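Local coordinates for protein transcription termination factor FttA (Methanosarcina mazei, PDB 2XR1) that probably terminates transcription genome-wide by cutting nascent RNA, acting as a two-zinc endonuclease and 5'-3' exonuclease of the metallo-beta-lactamase and beta-CASP type, at residues 358-363 and 464-469; 379-384 and 611-616; 384-389 and 584-589; 511-516 and 538-543. All blocks are in the same frame, centred on the assembly; numbering follows the deposited sequence.

Contact 1 (358-363 and 464-469); sequences YEKTRL and YLNNDL
Asn466 works across the contact and along its own chain at once: its backbone N donates to Leu363 O at 2.9 Å, while its side-chain OD1 is gripped by two amides of the helix it starts. This is an N-cap. Leu469 N reaches OD1 at 3.0 Å, nearly along the C=O axis, and Asp468 N adds a weaker bond at 3.1 Å. With CG tucked between the backbone N and the carbonyl carbon (chi1 67°), the amide folds back over the helix start, and its other end, ND2, turns to the metallo-beta-lactamase loop 358-363. There ND2 gives a weak bond to Arg362 O at 3.1 Å and another weak one to Phe364 O. Asparagine suits the place because one flat amide can both cap a helix and donate to a neighbouring domain's carbonyls. Beside it Leu363 supplies apolar cover, its side chain lying beside those of Leu465 and Leu469 and resting also on Gln425 and Ile429 of the beta-CASP helix 423-436. Arg362, from the metallo-beta-lactamase side, reaches into the beta-CASP domain, its NH1 in salt bridges with Glu397 and Glu433. Toward solvent, Lys360 and Asp468 cross at about a right angle in a salt bridge of 3.3 Å, NZ meeting OD2 from above the carboxylate plane, 37° out of it.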
loop_
_atom_site.group_PDB
_atom_site.type_symbol
_atom_site.label_atom_id
_atom_site.label_comp_id
_atom_site.label_asym_id
_atom_site.label_seq_id
_atom_site.Cartn_x
_atom_site.Cartn_y
_atom_site.Cartn_z
ATOM N N TYR B 358 -28.972 -2.143 -11.066
ATOM C CA TYR B 358 -29.360 -1.237 -12.130
ATOM C C TYR B 358 -30.629 -1.673 -12.763
ATOM O O TYR B 358 -30.635 -2.046 -13.895
ATOM C CB TYR B 358 -28.239 -1.166 -13.171
ATOM C CG TYR B 358 -28.358 -0.043 -14.170
ATOM C CD1 TYR B 358 -28.743 1.227 -13.776
ATOM C CD2 TYR B 358 -28.039 -0.243 -15.512
ATOM C CE1 TYR B 358 -28.854 2.239 -14.684
ATOM C CE2 TYR B 358 -28.124 0.778 -16.426
ATOM C CZ TYR B 358 -28.541 2.017 -15.996
ATOM O OH TYR B 358 -28.635 3.061 -16.844
ATOM N N GLU B 359 -31.715 -1.636 -12.010
ATOM C CA GLU B 359 -33.018 -2.069 -12.499
ATOM C C GLU B 359 -34.035 -1.666 -11.482
ATOM O O GLU B 359 -33.748 -1.691 -10.335
ATOM C CB GLU B 359 -33.081 -3.567 -12.698
ATOM C CG GLU B 359 -34.435 -4.024 -13.279
ATOM C CD GLU B 359 -34.684 -5.538 -13.133
ATOM O OE1 GLU B 359 -33.741 -6.276 -12.718
ATOM O OE2 GLU B 359 -35.823 -5.996 -13.452
ATOM N N LYS B 360 -35.219 -1.255 -11.896
ATOM C CA LYS B 360 -36.282 -0.900 -10.944
ATOM C C LYS B 360 -36.857 -2.190 -10.382
ATOM O O LYS B 360 -37.201 -3.068 -11.132
ATOM C CB LYS B 360 -37.415 -0.114 -11.623
ATOM C CG LYS B 360 -38.226 0.788 -10.631
ATOM C CD LYS B 360 -39.753 0.509 -10.700
ATOM C CE LYS B 360 -40.586 1.748 -10.369
ATOM N NZ LYS B 360 -41.929 1.657 -10.994
ATOM N N THR B 361 -36.980 -2.278 -9.063
ATOM C CA THR B 361 -37.443 -3.486 -8.395
ATOM C C THR B 361 -38.716 -3.158 -7.634
ATOM O O THR B 361 -39.166 -2.015 -7.678
ATOM C CB THR B 361 -36.344 -4.051 -7.456
ATOM O OG1 THR B 361 -35.987 -3.076 -6.461
ATOM C CG2 THR B 361 -35.094 -4.454 -8.288
ATOM N N ARG B 362 -39.326 -4.138 -6.975
ATOM C CA ARG B 362 -40.524 -3.856 -6.229
ATOM C C ARG B 362 -40.288 -2.813 -5.137
ATOM O O ARG B 362 -41.190 -2.063 -4.819
ATOM C CB ARG B 362 -41.134 -5.136 -5.610
ATOM C CG ARG B 362 -41.539 -6.221 -6.600
ATOM C CD ARG B 362 -42.481 -5.709 -7.651
ATOM N NE ARG B 362 -43.744 -5.443 -7.017
ATOM C CZ ARG B 362 -44.701 -6.349 -6.878
ATOM N NH1 ARG B 362 -44.543 -7.578 -7.383
ATOM N NH2 ARG B 362 -45.832 -6.024 -6.256
ATOM N N LEU B 363 -39.099 -2.778 -4.548
ATOM C CA LEU B 363 -38.828 -1.907 -3.400
ATOM C C LEU B 363 -38.109 -0.608 -3.767
ATOM O O LEU B 363 -38.382 0.448 -3.181
ATOM C CB LEU B 363 -37.980 -2.633 -2.346
ATOM C CG LEU B 363 -38.591 -3.719 -1.456
ATOM C CD1 LEU B 363 -37.469 -4.349 -0.684
ATOM C CD2 LEU B 363 -39.578 -3.149 -0.494
ATOM N N TYR B 464 -36.705 6.182 1.179
ATOM C CA TYR B 464 -35.674 5.304 0.649
ATOM C C TYR B 464 -36.236 4.166 -0.183
ATOM O O TYR B 464 -35.480 3.381 -0.756
ATOM C CB TYR B 464 -34.726 4.822 1.774
ATOM C CG TYR B 464 -33.801 5.948 2.150
ATOM C CD1 TYR B 464 -32.604 6.133 1.477
ATOM C CD2 TYR B 464 -34.170 6.900 3.104
ATOM C CE1 TYR B 464 -31.776 7.197 1.758
ATOM C CE2 TYR B 464 -33.343 7.985 3.398
ATOM C CZ TYR B 464 -32.143 8.124 2.717
ATOM O OH TYR B 464 -31.290 9.184 2.944
ATOM N N LEU B 465 -37.549 4.128 -0.300
ATOM C CA LEU B 465 -38.268 3.233 -1.202
ATOM C C LEU B 465 -38.661 3.965 -2.504
ATOM O O LEU B 465 -38.735 5.202 -2.524
ATOM C CB LEU B 465 -39.570 2.792 -0.520
ATOM C CG LEU B 465 -39.471 2.221 0.886
ATOM C CD1 LEU B 465 -40.827 2.117 1.573
ATOM C CD2 LEU B 465 -38.777 0.855 0.811
ATOM N N ASN B 466 -38.993 3.213 -3.555
ATOM C CA ASN B 466 -39.504 3.807 -4.792
ATOM C C ASN B 466 -40.929 4.337 -4.608
ATOM O O ASN B 466 -41.586 4.011 -3.625
ATOM C CB ASN B 466 -39.404 2.820 -5.973
ATOM C CG ASN B 466 -40.336 1.615 -5.827
ATOM O OD1 ASN B 466 -41.481 1.748 -5.428
ATOM N ND2 ASN B 466 -39.846 0.444 -6.168
ATOM N N ASN B 467 -41.398 5.143 -5.556
ATOM C CA ASN B 467 -42.736 5.769 -5.491
ATOM C C ASN B 467 -43.911 4.829 -5.205
ATOM O O ASN B 467 -44.860 5.192 -4.504
ATOM C CB ASN B 467 -43.053 6.492 -6.811
ATOM C CG ASN B 467 -42.475 7.908 -6.878
ATOM O OD1 ASN B 467 -41.372 8.174 -6.407
ATOM N ND2 ASN B 467 -43.266 8.840 -7.450
ATOM N N ASP B 468 -43.876 3.631 -5.789
ATOM C CA ASP B 468 -45.012 2.747 -5.684
ATOM C C ASP B 468 -45.092 2.125 -4.313
ATOM O O ASP B 468 -46.170 2.070 -3.723
ATOM C CB ASP B 468 -44.969 1.693 -6.754
ATOM C CG ASP B 468 -45.180 2.273 -8.149
ATOM O OD1 ASP B 468 -45.899 3.324 -8.268
ATOM O OD2 ASP B 468 -44.615 1.667 -9.119
ATOM N N LEU B 469 -43.966 1.700 -3.764
ATOM C CA LEU B 469 -44.006 1.102 -2.434
ATOM C C LEU B 469 -44.295 2.190 -1.383
ATOM O O LEU B 469 -45.054 1.976 -0.452
ATOM C CB LEU B 469 -42.701 0.367 -2.112
ATOM C CG LEU B 469 -42.845 -1.062 -1.604
ATOM C CD1 LEU B 469 -41.862 -1.315 -0.478
ATOM C CD2 LEU B 469 -44.245 -1.406 -1.140
#

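Contact 2 (379-384 and 611-616); sequences SEATYG and KACVDL
Leaving strand 376-380, the chain makes a type I turn from Ala381 to Gly384 that lies against helix 610-624, so that the CA atoms of Gly384 and Ala612 come within 4.6 Å of each other. The small residues permit this approach. Ala381 points its methyl at the helix, where CB meets Leu616 CD2 at 3.6 Å and sits near Cys613 SG at 4.2 Å. In return Ala612 CB faces the carbonyl oxygen of Ala381, 3.4 Å away. Gly384, having no side chain, lets its backbone lie against Ala612 O and Leu616, whose CB is 3.6 Å from Gly384 O. Leu616 carries CG opposite its own backbone N (chi1 -175°), which extends the branch across to Ala381. The turn follows what corresponds, in the beta-CASP nucleases, to motif A, whose acidic residue here is Glu380. It points away from the helix toward the metal centre: its OE2 accepts from His583 ND1 and Tyr356 N, and its OE1 accepts two bonds from the turn, from Thr382 N at 3.1 Å and from Thr382 OG1 at 2.6 Å. With both oxygens engaged, the carboxylate is held against rotation. Thr382 OG1 in turn is hydrogen-bonded to ND1 of His607, a ligand of the second zinc ion, making threonine a second-shell link between carboxylate and ligand.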
loop_
_atom_site.group_PDB
_atom_site.type_symbol
_atom_site.label_atom_id
_atom_site.label_comp_id
_atom_site.label_asym_id
_atom_site.label_seq_id
_atom_site.Cartn_x
_atom_site.Cartn_y
_atom_site.Cartn_z
ATOM N N SER B 379 -16.395 -1.046 -9.131
ATOM C CA SER B 379 -17.699 -1.699 -9.208
ATOM C C SER B 379 -17.709 -3.083 -8.607
ATOM O O SER B 379 -16.735 -3.802 -8.706
ATOM C CB SER B 379 -18.119 -1.825 -10.669
ATOM O OG SER B 379 -19.340 -2.539 -10.762
ATOM N N GLU B 380 -18.842 -3.484 -8.065
ATOM C CA GLU B 380 -19.010 -4.875 -7.681
ATOM C C GLU B 380 -19.132 -5.708 -8.925
ATOM O O GLU B 380 -19.389 -5.159 -9.978
ATOM C CB GLU B 380 -20.272 -5.122 -6.854
ATOM C CG GLU B 380 -21.575 -4.869 -7.607
ATOM C CD GLU B 380 -22.627 -5.854 -7.226
ATOM O OE1 GLU B 380 -22.359 -7.076 -7.398
ATOM O OE2 GLU B 380 -23.700 -5.424 -6.764
ATOM N N ALA B 381 -18.965 -7.031 -8.772
ATOM C CA ALA B 381 -18.960 -7.980 -9.877
ATOM C C ALA B 381 -19.615 -9.336 -9.532
ATOM O O ALA B 381 -19.209 -10.334 -10.051
ATOM C CB ALA B 381 -17.514 -8.180 -10.391
ATOM N N THR B 382 -20.626 -9.354 -8.670
ATOM C CA THR B 382 -21.168 -10.609 -8.095
ATOM C C THR B 382 -21.711 -11.508 -9.157
ATOM O O THR B 382 -21.423 -12.698 -9.171
ATOM C CB THR B 382 -22.288 -10.378 -7.094
ATOM O OG1 THR B 382 -21.890 -9.370 -6.180
ATOM C CG2 THR B 382 -22.603 -11.648 -6.317
ATOM N N TYR B 383 -22.475 -10.933 -10.078
ATOM C CA TYR B 383 -22.927 -11.674 -11.238
ATOM C C TYR B 383 -22.080 -11.326 -12.471
ATOM O O TYR B 383 -22.574 -11.209 -13.604
ATOM C CB TYR B 383 -24.412 -11.412 -11.467
ATOM C CG TYR B 383 -25.308 -12.094 -10.439
ATOM C CD1 TYR B 383 -25.386 -11.630 -9.152
ATOM C CD2 TYR B 383 -26.055 -13.187 -10.765
ATOM C CE1 TYR B 383 -26.174 -12.233 -8.216
ATOM C CE2 TYR B 383 -26.851 -13.797 -9.836
ATOM C CZ TYR B 383 -26.909 -13.318 -8.560
ATOM O OH TYR B 383 -27.724 -13.932 -7.659
ATOM N N GLY B 384 -20.790 -11.222 -12.270
ATOM C CA GLY B 384 -19.934 -10.689 -13.294
ATOM C C GLY B 384 -19.542 -11.677 -14.371
ATOM O O GLY B 384 -19.011 -11.284 -15.388
ATOM N N LYS B 611 -13.085 -15.643 -10.960
ATOM C CA LYS B 611 -13.484 -15.633 -12.367
ATOM C C LYS B 611 -14.516 -14.529 -12.636
ATOM O O LYS B 611 -14.508 -13.903 -13.659
ATOM C CB LYS B 611 -14.044 -17.000 -12.780
ATOM C CG LYS B 611 -14.075 -17.228 -14.279
ATOM C CD LYS B 611 -15.051 -18.360 -14.712
ATOM C CE LYS B 611 -14.887 -18.703 -16.223
ATOM N NZ LYS B 611 -14.111 -17.666 -17.075
ATOM N N ALA B 612 -15.397 -14.259 -11.695
ATOM C CA ALA B 612 -16.414 -13.240 -11.924
ATOM C C ALA B 612 -15.743 -11.886 -12.142
ATOM O O ALA B 612 -16.102 -11.187 -13.071
ATOM C CB ALA B 612 -17.477 -13.206 -10.746
ATOM N N CYS B 613 -14.795 -11.517 -11.281
ATOM C CA CYS B 613 -14.191 -10.171 -11.345
ATOM C C CYS B 613 -13.393 -10.013 -12.604
ATOM O O CYS B 613 -13.474 -9.020 -13.262
ATOM C CB CYS B 613 -13.293 -9.900 -10.137
ATOM S SG CYS B 613 -14.199 -9.824 -8.502
ATOM N N VAL B 614 -12.622 -11.028 -12.936
ATOM C CA VAL B 614 -11.751 -10.994 -14.103
ATOM C C VAL B 614 -12.551 -11.023 -15.420
ATOM O O VAL B 614 -12.205 -10.334 -16.387
ATOM C CB VAL B 614 -10.696 -12.173 -14.004
ATOM C CG1 VAL B 614 -9.895 -12.351 -15.284
ATOM C CG2 VAL B 614 -9.772 -11.942 -12.756
ATOM N N ASP B 615 -13.623 -11.799 -15.443
ATOM C CA ASP B 615 -14.490 -11.873 -16.624
ATOM C C ASP B 615 -15.172 -10.533 -16.888
ATOM O O ASP B 615 -15.163 -10.018 -17.990
ATOM C CB ASP B 615 -15.584 -12.925 -16.410
ATOM C CG ASP B 615 -16.224 -13.414 -17.717
ATOM O OD1 ASP B 615 -16.394 -12.612 -18.707
ATOM O OD2 ASP B 615 -16.578 -14.640 -17.730
ATOM N N LEU B 616 -15.770 -9.968 -15.861
ATOM C CA LEU B 616 -16.402 -8.697 -16.016
ATOM C C LEU B 616 -15.390 -7.627 -16.443
ATOM O O LEU B 616 -15.673 -6.825 -17.335
ATOM C CB LEU B 616 -17.127 -8.298 -14.723
ATOM C CG LEU B 616 -17.919 -7.009 -14.835
ATOM C CD1 LEU B 616 -19.057 -7.160 -15.832
ATOM C CD2 LEU B 616 -18.432 -6.557 -13.485
#

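Contact 3 (384-389 and 584-589); sequences GNANAF and SDRRQL
Arg586 is the main contributor from 584-589, its NH1 donating to Gly384 O at 2.9 Å in the plane of the guanidinium. One face of that group is covered by the Ala386 backbone, with CA 3.7 Å above its centre. The chain leaves Arg586 on the far side from its own N (chi1 160°) and bends at the next bond (chi2 79°), so CD passes Asn385 O at 3.4 Å before the charged end arrives. Arg586 N adds a second bond, to Ala388 O at 3.1 Å. Phe389 leans on the aliphatic part, CE1 being 3.8 Å from Arg586 CG, while its ring plane stands 84° from the guanidinium. A long arginine can run past Asn385 O and still bring its charged end to Gly384 O and Asp615. Further out, Asp615 of helix 610-624 fixes both partners: OD1 forms a salt bridge with Arg586 NH1, and OD2 accepts from Ala386 N. Ser619 OG holds NH2. Asp585 OD2 lies at the edge of the Phe389 ring and accepts from Gln390 N. Its OD1 takes Gln588 N at 2.8 Å while Gln588 OE1 takes Asp585 N at 3.0 Å, a capping box that opens helix 586-594 shortly after the histidine that corresponds to motif B of the beta-CASP nucleases.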
loop_
_atom_site.group_PDB
_atom_site.type_symbol
_atom_site.label_atom_id
_atom_site.label_comp_id
_atom_site.label_asym_id
_atom_site.label_seq_id
_atom_site.Cartn_x
_atom_site.Cartn_y
_atom_site.Cartn_z
ATOM N N GLY B 384 -20.790 -11.222 -12.270
ATOM C CA GLY B 384 -19.934 -10.689 -13.294
ATOM C C GLY B 384 -19.542 -11.677 -14.371
ATOM O O GLY B 384 -19.011 -11.284 -15.388
ATOM N N ASN B 385 -19.782 -12.959 -14.124
ATOM C CA ASN B 385 -19.480 -13.984 -15.089
ATOM C C ASN B 385 -20.249 -13.832 -16.412
ATOM O O ASN B 385 -21.413 -13.467 -16.422
ATOM C CB ASN B 385 -19.780 -15.342 -14.469
ATOM C CG ASN B 385 -18.568 -15.955 -13.784
ATOM O OD1 ASN B 385 -17.585 -16.318 -14.455
ATOM N ND2 ASN B 385 -18.633 -16.105 -12.469
ATOM N N ALA B 386 -19.605 -14.142 -17.532
ATOM C CA ALA B 386 -20.269 -14.092 -18.862
ATOM C C ALA B 386 -21.666 -14.712 -18.831
ATOM O O ALA B 386 -22.562 -14.306 -19.540
ATOM C CB ALA B 386 -19.382 -14.787 -19.919
ATOM N N ASN B 387 -21.811 -15.699 -17.974
ATOM C CA ASN B 387 -22.933 -16.636 -17.918
ATOM C C ASN B 387 -24.122 -16.124 -17.078
ATOM O O ASN B 387 -25.205 -16.673 -17.141
ATOM C CB ASN B 387 -22.360 -17.864 -17.184
ATOM C CG ASN B 387 -23.008 -19.137 -17.547
ATOM O OD1 ASN B 387 -22.541 -20.202 -17.125
ATOM N ND2 ASN B 387 -24.090 -19.075 -18.326
ATOM N N ALA B 388 -23.895 -15.072 -16.292
ATOM C CA ALA B 388 -24.589 -14.868 -15.050
ATOM C C ALA B 388 -25.803 -13.917 -15.144
ATOM O O ALA B 388 -25.949 -12.929 -14.423
ATOM C CB ALA B 388 -23.552 -14.419 -13.946
ATOM N N PHE B 389 -26.705 -14.267 -16.020
ATOM C CA PHE B 389 -27.961 -13.540 -16.141
ATOM C C PHE B 389 -28.908 -14.063 -15.085
ATOM O O PHE B 389 -28.751 -15.170 -14.567
ATOM C CB PHE B 389 -28.542 -13.704 -17.546
ATOM C CG PHE B 389 -27.557 -13.358 -18.606
ATOM C CD1 PHE B 389 -27.201 -12.023 -18.832
ATOM C CD2 PHE B 389 -26.883 -14.358 -19.301
ATOM C CE1 PHE B 389 -26.250 -11.699 -19.800
ATOM C CE2 PHE B 389 -25.926 -14.031 -20.257
ATOM C CZ PHE B 389 -25.612 -12.712 -20.505
ATOM N N SER B 584 -27.352 -6.496 -9.580
ATOM C CA SER B 584 -27.361 -6.422 -11.002
ATOM C C SER B 584 -26.855 -7.722 -11.559
ATOM O O SER B 584 -25.827 -8.195 -11.134
ATOM C CB SER B 584 -26.416 -5.305 -11.452
ATOM O OG SER B 584 -26.951 -4.060 -11.163
ATOM N N ASP B 585 -27.551 -8.296 -12.531
ATOM C CA ASP B 585 -27.029 -9.472 -13.219
ATOM C C ASP B 585 -25.930 -9.037 -14.209
ATOM O O ASP B 585 -25.526 -7.870 -14.212
ATOM C CB ASP B 585 -28.158 -10.261 -13.893
ATOM C CG ASP B 585 -28.671 -9.627 -15.207
ATOM O OD1 ASP B 585 -28.251 -8.490 -15.555
ATOM O OD2 ASP B 585 -29.512 -10.280 -15.906
ATOM N N ARG B 586 -25.436 -9.968 -15.016
ATOM C CA ARG B 586 -24.331 -9.658 -15.920
ATOM C C ARG B 586 -24.706 -8.537 -16.879
ATOM O O ARG B 586 -23.984 -7.588 -17.005
ATOM C CB ARG B 586 -23.882 -10.911 -16.669
ATOM C CG ARG B 586 -23.103 -10.655 -17.920
ATOM C CD ARG B 586 -21.638 -10.297 -17.661
ATOM N NE ARG B 586 -20.959 -10.289 -18.941
ATOM C CZ ARG B 586 -19.661 -10.451 -19.151
ATOM N NH1 ARG B 586 -18.804 -10.645 -18.163
ATOM N NH2 ARG B 586 -19.226 -10.436 -20.399
ATOM N N ARG B 587 -25.862 -8.642 -17.518
ATOM C CA ARG B 587 -26.353 -7.599 -18.411
ATOM C C ARG B 587 -26.384 -6.227 -17.696
ATOM O O ARG B 587 -25.919 -5.220 -18.191
ATOM C CB ARG B 587 -27.742 -7.931 -18.926
ATOM C CG ARG B 587 -28.092 -7.200 -20.227
ATOM C CD ARG B 587 -29.579 -7.310 -20.591
ATOM N NE ARG B 587 -30.361 -6.250 -19.937
ATOM C CZ ARG B 587 -31.166 -6.418 -18.871
ATOM N NH1 ARG B 587 -31.349 -7.633 -18.313
ATOM N NH2 ARG B 587 -31.811 -5.370 -18.362
ATOM N N GLN B 588 -26.905 -6.217 -16.489
ATOM C CA GLN B 588 -27.114 -4.969 -15.772
ATOM C C GLN B 588 -25.810 -4.335 -15.341
ATOM O O GLN B 588 -25.710 -3.106 -15.309
ATOM C CB GLN B 588 -28.055 -5.210 -14.594
ATOM C CG GLN B 588 -29.486 -5.331 -15.089
ATOM C CD GLN B 588 -30.392 -6.131 -14.171
ATOM O OE1 GLN B 588 -29.956 -6.632 -13.112
ATOM N NE2 GLN B 588 -31.665 -6.271 -14.571
ATOM N N LEU B 589 -24.826 -5.158 -14.979
ATOM C CA LEU B 589 -23.502 -4.651 -14.657
ATOM C C LEU B 589 -22.948 -3.916 -15.876
ATOM O O LEU B 589 -22.445 -2.793 -15.780
ATOM C CB LEU B 589 -22.578 -5.784 -14.235
ATOM C CG LEU B 589 -22.962 -6.372 -12.855
ATOM C CD1 LEU B 589 -22.295 -7.723 -12.543
ATOM C CD2 LEU B 589 -22.629 -5.357 -11.791
#

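Contact 4 (511-516 and 538-543); sequences SGMMNG and GYQADG
Met513 fills the tight part of this contact, sending an extended, unbranched chain from its turn to the loop 538-543. Its methyl CE rests over one face of the Tyr539 ring, displaced toward the rim, in a CH-pi contact of 3.7 Å from CE to the ring centroid. The sulfur is used too: Ala541 N points at Met513 SD from 3.4 Å in a straight (170°) but weak hydrogen bond, and Ala541 CB lies 4.0 Å from the same SD. Gln540 slides past in the reverse direction, bent at chi2 (-76°), which brings OE1 to 3.5 Å from Met513 CB and lets NE2 donate to Gly538 O at 3.1 Å. Methionine suits this slot, being slim, apolar and able to accept weakly. The other end is loose. Asn515 OD1 comes only within 4.3 Å of the O of Gly543, an exposed residue, and its own bond goes to Ile545 N; Gly543 has a positive phi, easily adopted without a side chain. The two loops follow strands 506-509 and 533-536 of the parallel beta-CASP sheet, and the Tyr539 side chain, about 5 Å from a zinc ion, places them at the cleft between the metallo-beta-lactamase and beta-CASP domains.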
loop_
_atom_site.group_PDB
_atom_site.type_symbol
_atom_site.label_atom_id
_atom_site.label_comp_id
_atom_site.label_asym_id
_atom_site.label_seq_id
_atom_site.Cartn_x
_atom_site.Cartn_y
_atom_site.Cartn_z
ATOM N N SER B 511 -29.832 -17.829 8.448
ATOM C CA SER B 511 -29.249 -16.803 7.592
ATOM C C SER B 511 -29.295 -17.197 6.136
ATOM O O SER B 511 -29.363 -18.339 5.789
ATOM C CB SER B 511 -27.797 -16.538 7.985
ATOM O OG SER B 511 -27.114 -17.747 8.143
ATOM N N GLY B 512 -29.215 -16.211 5.284
ATOM C CA GLY B 512 -29.420 -16.419 3.847
ATOM C C GLY B 512 -28.565 -17.385 3.059
ATOM O O GLY B 512 -28.920 -17.682 1.925
ATOM N N MET B 513 -27.458 -17.862 3.627
ATOM C CA MET B 513 -26.626 -18.905 2.970
ATOM C C MET B 513 -26.397 -20.133 3.857
ATOM O O MET B 513 -25.455 -20.907 3.671
ATOM C CB MET B 513 -25.315 -18.296 2.461
ATOM C CG MET B 513 -25.560 -17.192 1.412
ATOM S SD MET B 513 -24.032 -16.542 0.785
ATOM C CE MET B 513 -24.557 -15.527 -0.614
ATOM N N MET B 514 -27.283 -20.289 4.840
ATOM C CA MET B 514 -27.348 -21.451 5.712
ATOM C C MET B 514 -26.087 -21.725 6.503
ATOM O O MET B 514 -25.894 -22.840 6.958
ATOM C CB MET B 514 -27.745 -22.684 4.893
ATOM C CG MET B 514 -29.101 -22.547 4.247
ATOM S SD MET B 514 -29.563 -23.905 3.176
ATOM C CE MET B 514 -30.315 -25.060 4.328
ATOM N N ASN B 515 -25.239 -20.719 6.689
ATOM C CA ASN B 515 -24.068 -20.874 7.561
ATOM C C ASN B 515 -24.439 -20.845 9.021
ATOM O O ASN B 515 -23.613 -21.118 9.882
ATOM C CB ASN B 515 -22.937 -19.866 7.238
ATOM C CG ASN B 515 -21.802 -20.507 6.395
ATOM O OD1 ASN B 515 -21.919 -21.660 5.963
ATOM N ND2 ASN B 515 -20.710 -19.762 6.166
ATOM N N GLY B 516 -25.689 -20.526 9.313
ATOM C CA GLY B 516 -26.212 -20.707 10.650
ATOM C C GLY B 516 -27.551 -20.047 10.809
ATOM O O GLY B 516 -28.165 -19.628 9.840
ATOM N N GLY B 538 -31.337 -16.404 -4.101
ATOM C CA GLY B 538 -30.217 -15.603 -4.557
ATOM C C GLY B 538 -28.940 -16.428 -4.557
ATOM O O GLY B 538 -28.933 -17.534 -4.005
ATOM N N TYR B 539 -27.846 -15.885 -5.086
ATOM C CA TYR B 539 -26.573 -16.622 -5.085
ATOM C C TYR B 539 -26.156 -17.039 -3.673
ATOM O O TYR B 539 -26.502 -16.392 -2.680
ATOM C CB TYR B 539 -25.428 -15.812 -5.731
ATOM C CG TYR B 539 -24.816 -14.798 -4.796
ATOM C CD1 TYR B 539 -25.461 -13.616 -4.516
ATOM C CD2 TYR B 539 -23.612 -15.043 -4.181
ATOM C CE1 TYR B 539 -24.937 -12.690 -3.635
ATOM C CE2 TYR B 539 -23.033 -14.111 -3.301
ATOM C CZ TYR B 539 -23.711 -12.939 -3.017
ATOM O OH TYR B 539 -23.158 -12.007 -2.146
ATOM N N GLN B 540 -25.409 -18.138 -3.624
ATOM C CA GLN B 540 -24.785 -18.664 -2.415
ATOM C C GLN B 540 -23.290 -18.658 -2.684
ATOM O O GLN B 540 -22.850 -19.206 -3.668
ATOM C CB GLN B 540 -25.234 -20.094 -2.178
ATOM C CG GLN B 540 -26.733 -20.334 -2.288
ATOM C CD GLN B 540 -27.474 -19.837 -1.093
ATOM O OE1 GLN B 540 -27.114 -20.127 0.043
ATOM N NE2 GLN B 540 -28.505 -19.037 -1.335
ATOM N N ALA B 541 -22.515 -18.018 -1.812
ATOM C CA ALA B 541 -21.098 -17.816 -2.051
ATOM C C ALA B 541 -20.300 -19.098 -1.828
ATOM O O ALA B 541 -20.757 -19.986 -1.124
ATOM C CB ALA B 541 -20.585 -16.741 -1.147
ATOM N N ASP B 542 -19.117 -19.171 -2.436
ATOM C CA ASP B 542 -18.135 -20.190 -2.143
ATOM C C ASP B 542 -18.004 -20.447 -0.647
ATOM O O ASP B 542 -17.937 -19.505 0.142
ATOM C CB ASP B 542 -16.753 -19.735 -2.621
ATOM C CG ASP B 542 -16.591 -19.755 -4.151
ATOM O OD1 ASP B 542 -17.483 -20.281 -4.875
ATOM O OD2 ASP B 542 -15.544 -19.233 -4.622
ATOM N N GLY B 543 -17.938 -21.720 -0.262
ATOM C CA GLY B 543 -17.643 -22.106 1.114
ATOM C C GLY B 543 -18.849 -22.140 2.024
ATOM O O GLY B 543 -18.745 -22.522 3.177
#

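Overall arrangement
From the N-terminal side, 358-363 is reached first, and contact 1 closes a loop of 100 residues, joining the metallo-beta-lactamase domain to the beta-CASP domain. Contact 2 opens at 379-384 before that loop is complete and closes at 611-616, so contacts 1 and 2 cross, as do 1 and 3. Contact 3, sharing Gly384 with contact 2, is nested inside it; together they bring the returning C-terminal part back to the first part, around the inserted beta-CASP domain. Contact 4, wholly within that domain, is nested in both and follows contact 1 in series. Probable hydrogen bonds join contacts 1 and 3 (Glu359 to Gln588) and contacts 2 and 4 (Tyr383 to Tyr539).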